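Local coordinates for sulfur oxidation protein soxB (Thermus thermophilus, PDB 2WDD) that probably hydrolyses the sulfur-sulfur bond of a cysteine S-thiosulfonate, releasing sulfate in the Sox sulfur oxidation pathway, and holds two manganese ions, at residues Ala54-Pro57 with Leu58-Arg61; Asp479-Thr482 with Gly483-Val486. All blocks are in the same frame, centred on the assembly; numbering follows the deposited sequence.

Contact 1: Ala54-Pro57 with Leu58-Arg61; sequences APKP and LMGR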
# COMPACT_ATOMS: atom_id res chain seq x y z
N ALA A 54 7.26 -9.15 13.61
CA ALA A 54 8.22 -8.15 14.04
C ALA A 54 9.14 -8.76 15.07
O ALA A 54 8.78 -9.72 15.73
CB ALA A 54 7.50 -6.98 14.65
N PRO A 55 10.34 -8.18 15.23
CA PRO A 55 11.20 -8.68 16.30
C PRO A 55 10.54 -8.25 17.61
O PRO A 55 9.72 -7.33 17.63
CB PRO A 55 12.51 -7.90 16.09
CG PRO A 55 12.09 -6.64 15.44
CD PRO A 55 10.88 -6.96 14.60
N LYS A 56 10.88 -8.93 18.70
CA LYS A 56 10.26 -8.67 19.99
C LYS A 56 10.02 -7.21 20.39
O LYS A 56 8.90 -6.84 20.75
CB LYS A 56 10.92 -9.50 21.09
CG LYS A 56 10.65 -10.99 20.91
CD LYS A 56 11.43 -11.86 21.90
CE LYS A 56 12.66 -11.15 22.43
NZ LYS A 56 13.31 -11.99 23.48
N PRO A 57 11.04 -6.34 20.30
CA PRO A 57 10.86 -4.94 20.72
C PRO A 57 9.72 -4.18 20.04
O PRO A 57 9.22 -3.19 20.58
CB PRO A 57 12.20 -4.28 20.33
CG PRO A 57 13.15 -5.41 20.09
CD PRO A 57 12.32 -6.55 19.60
N LEU A 58 9.38 -4.59 18.82
CA LEU A 58 8.36 -3.87 18.05
C LEU A 58 6.97 -4.48 18.11
O LEU A 58 6.02 -3.91 17.57
CB LEU A 58 8.80 -3.73 16.59
CG LEU A 58 10.11 -2.98 16.37
CD1 LEU A 58 10.07 -1.61 17.04
CD2 LEU A 58 11.25 -3.81 16.90
N MET A 59 6.84 -5.66 18.71
CA MET A 59 5.54 -6.31 18.75
C MET A 59 4.50 -5.55 19.56
O MET A 59 4.82 -4.88 20.54
CB MET A 59 5.66 -7.74 19.28
CG MET A 59 6.46 -8.64 18.38
SD MET A 59 6.71 -10.25 19.13
CE MET A 59 5.04 -10.93 19.00
N GLY A 60 3.24 -5.67 19.13
CA GLY A 60 2.13 -5.09 19.86
C GLY A 60 1.84 -3.63 19.58
O GLY A 60 0.99 -3.03 20.25
N ARG A 61 2.53 -3.04 18.62
CA ARG A 61 2.28 -1.64 18.31
C ARG A 61 1.62 -1.48 16.94
O ARG A 61 1.71 -2.38 16.09
CB ARG A 61 3.56 -0.79 18.43
CG ARG A 61 4.54 -0.92 17.27
CD ARG A 61 5.94 -0.40 17.65
NE ARG A 61 6.40 0.67 16.77
CZ ARG A 61 7.21 1.66 17.14
NH1 ARG A 61 7.58 2.59 16.26
NH2 ARG A 61 7.66 1.72 18.38
O HOH W 1 7.10 -5.13 22.19
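L58 N donates to P55 O at 3.0 Å and M59 N to K56 O at 3.1 Å, two successive i to i+3 bonds that wind the chain into a short 3-10 turn. L58 does most of the packing: with CG anti to its carbonyl carbon (chi1 -60°), the side chain swings back over the prolines, and CD2 presses on P55 CG at 3.3 Å, tighter than usual for two carbons. The same methyl lies 3.6 Å from P57 CB, while L58 CB meets A54 CB at 4.0 Å. M59 folds back likewise, bringing CG to 3.7 Å from A54 O, an oxygen hydrogen-bonded to R553. An alanine in place of L58 would probably open a gap between the rings of P55 and P57, since the methyl that touches both would be gone. A water lies between K56 O and M59 O, within hydrogen-bonding distance of both. K56 O accepts M59 N and has the water beside it as well. The backbone bonds set the curl, and the apolar side chains of A54, P55, P57 and L58 pack alongside.

Contact 2: Asp479-Thr482 with Gly483-Val486; sequences DAPT and GERV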
# COMPACT_ATOMS: atom_id res chain seq x y z
N ASP A 479 14.14 -12.92 15.59
CA ASP A 479 14.93 -12.41 16.70
C ASP A 479 16.41 -12.78 16.67
O ASP A 479 17.18 -12.33 17.52
CB ASP A 479 14.32 -12.84 18.03
CG ASP A 479 12.91 -12.29 18.22
OD1 ASP A 479 12.75 -11.06 18.15
OD2 ASP A 479 11.99 -13.10 18.47
N ALA A 480 16.82 -13.58 15.69
CA ALA A 480 18.22 -13.97 15.57
C ALA A 480 19.04 -12.81 15.02
O ALA A 480 18.51 -11.86 14.44
CB ALA A 480 18.36 -15.20 14.67
N PRO A 481 20.37 -12.86 15.20
CA PRO A 481 21.23 -11.79 14.69
C PRO A 481 21.24 -11.80 13.18
O PRO A 481 20.99 -12.84 12.56
CB PRO A 481 22.63 -12.19 15.19
CG PRO A 481 22.42 -13.18 16.27
CD PRO A 481 21.12 -13.87 15.98
N THR A 482 21.62 -10.68 12.58
CA THR A 482 21.78 -10.64 11.14
C THR A 482 22.76 -11.74 10.75
O THR A 482 23.80 -11.90 11.40
CB THR A 482 22.29 -9.28 10.68
OG1 THR A 482 21.24 -8.32 10.79
CG2 THR A 482 22.77 -9.36 9.23
N GLY A 483 22.42 -12.49 9.71
CA GLY A 483 23.24 -13.59 9.25
C GLY A 483 22.74 -14.93 9.76
O GLY A 483 23.13 -15.98 9.24
N GLU A 484 21.86 -14.89 10.76
CA GLU A 484 21.33 -16.11 11.36
C GLU A 484 19.80 -16.17 11.36
O GLU A 484 19.21 -17.05 11.99
CB GLU A 484 21.87 -16.27 12.78
CG GLU A 484 23.39 -16.24 12.85
CD GLU A 484 23.93 -16.28 14.27
OE1 GLU A 484 23.20 -16.75 15.17
OE2 GLU A 484 25.10 -15.87 14.48
N ARG A 485 19.15 -15.26 10.65
CA ARG A 485 17.68 -15.26 10.62
C ARG A 485 17.07 -16.31 9.70
O ARG A 485 15.96 -16.77 9.93
CB ARG A 485 17.12 -13.89 10.28
CG ARG A 485 17.38 -12.83 11.33
CD ARG A 485 16.61 -11.57 11.03
NE ARG A 485 16.80 -10.59 12.09
CZ ARG A 485 17.73 -9.64 12.06
NH1 ARG A 485 18.52 -9.52 11.00
NH2 ARG A 485 17.85 -8.80 13.08
N VAL A 486 17.79 -16.64 8.64
CA VAL A 486 17.30 -17.59 7.65
C VAL A 486 18.08 -18.88 7.78
O VAL A 486 19.31 -18.90 7.62
CB VAL A 486 17.38 -16.99 6.23
CG1 VAL A 486 16.97 -18.02 5.17
CG2 VAL A 486 16.54 -15.73 6.13
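The guanidinium of R485 has the backbone of A480 and P481 over one face: A480 O sits 2.9 Å above the plane, displaced from the centre of the group, with P481 C higher up on the same side. Too poorly angled for a hydrogen bond to NE or NH2, A480 O rests against the flat group and probably interacts with its positive charge electrostatically. At the edge, NH1 donates to T482 OG1 over 3.0 Å, the hydroxyl lying 19° out of the guanidinium plane. R485 gets there by running extended from CG to NE, then turning its flat end at chi4 (94°). NE is bonded to P478 O, so two donors on different nitrogens fix the rotation of the group. T482 puts OG1 anti to its own carbonyl carbon (chi1 -73°), which directs the hydroxyl at NH1.

In the backbone, E484 N donates to P481 O at 2.9 Å and closes the turn. The E484 side chain crosses the P481 ring, its OE1 coming within 3.6 Å of P481 CD. Across the turn, A480 CB lies 3.4 Å from E484 O. G483 has a positive phi, where a CB would clash with T482 O. Helix 439-453 backs the loop: E447 takes the N-H groups of G483, R485 and V486 on its carboxylate, and the R485 side chain touches A450 and S451. P481 to E484 thus form a type II beta turn with glycine at its third position, here in the connection between strands 472-476 and 486-487, an antiparallel pair within the family's C-terminal domain.

How the contacts relate
Contact 1 comes early in the chain, in the loop between strand 29-34 and helix 67-74; contact 2 follows more than four hundred residues later, between strands 472-476 and 486-487 of the C-terminal part. Their centres are 16 Å apart, on the same side of the chain's centre, and they meet directly: D479 OD1 lies 2.9 Å from K56 N, a probable hydrogen bond, and 3.4 Å from P55 CA. R553, which holds A54, ties them a second time through a salt bridge to D479 OD2. The two turns thus join an N-terminal loop to the 5'-nucleotidase C-terminal domain, away from the manganese site.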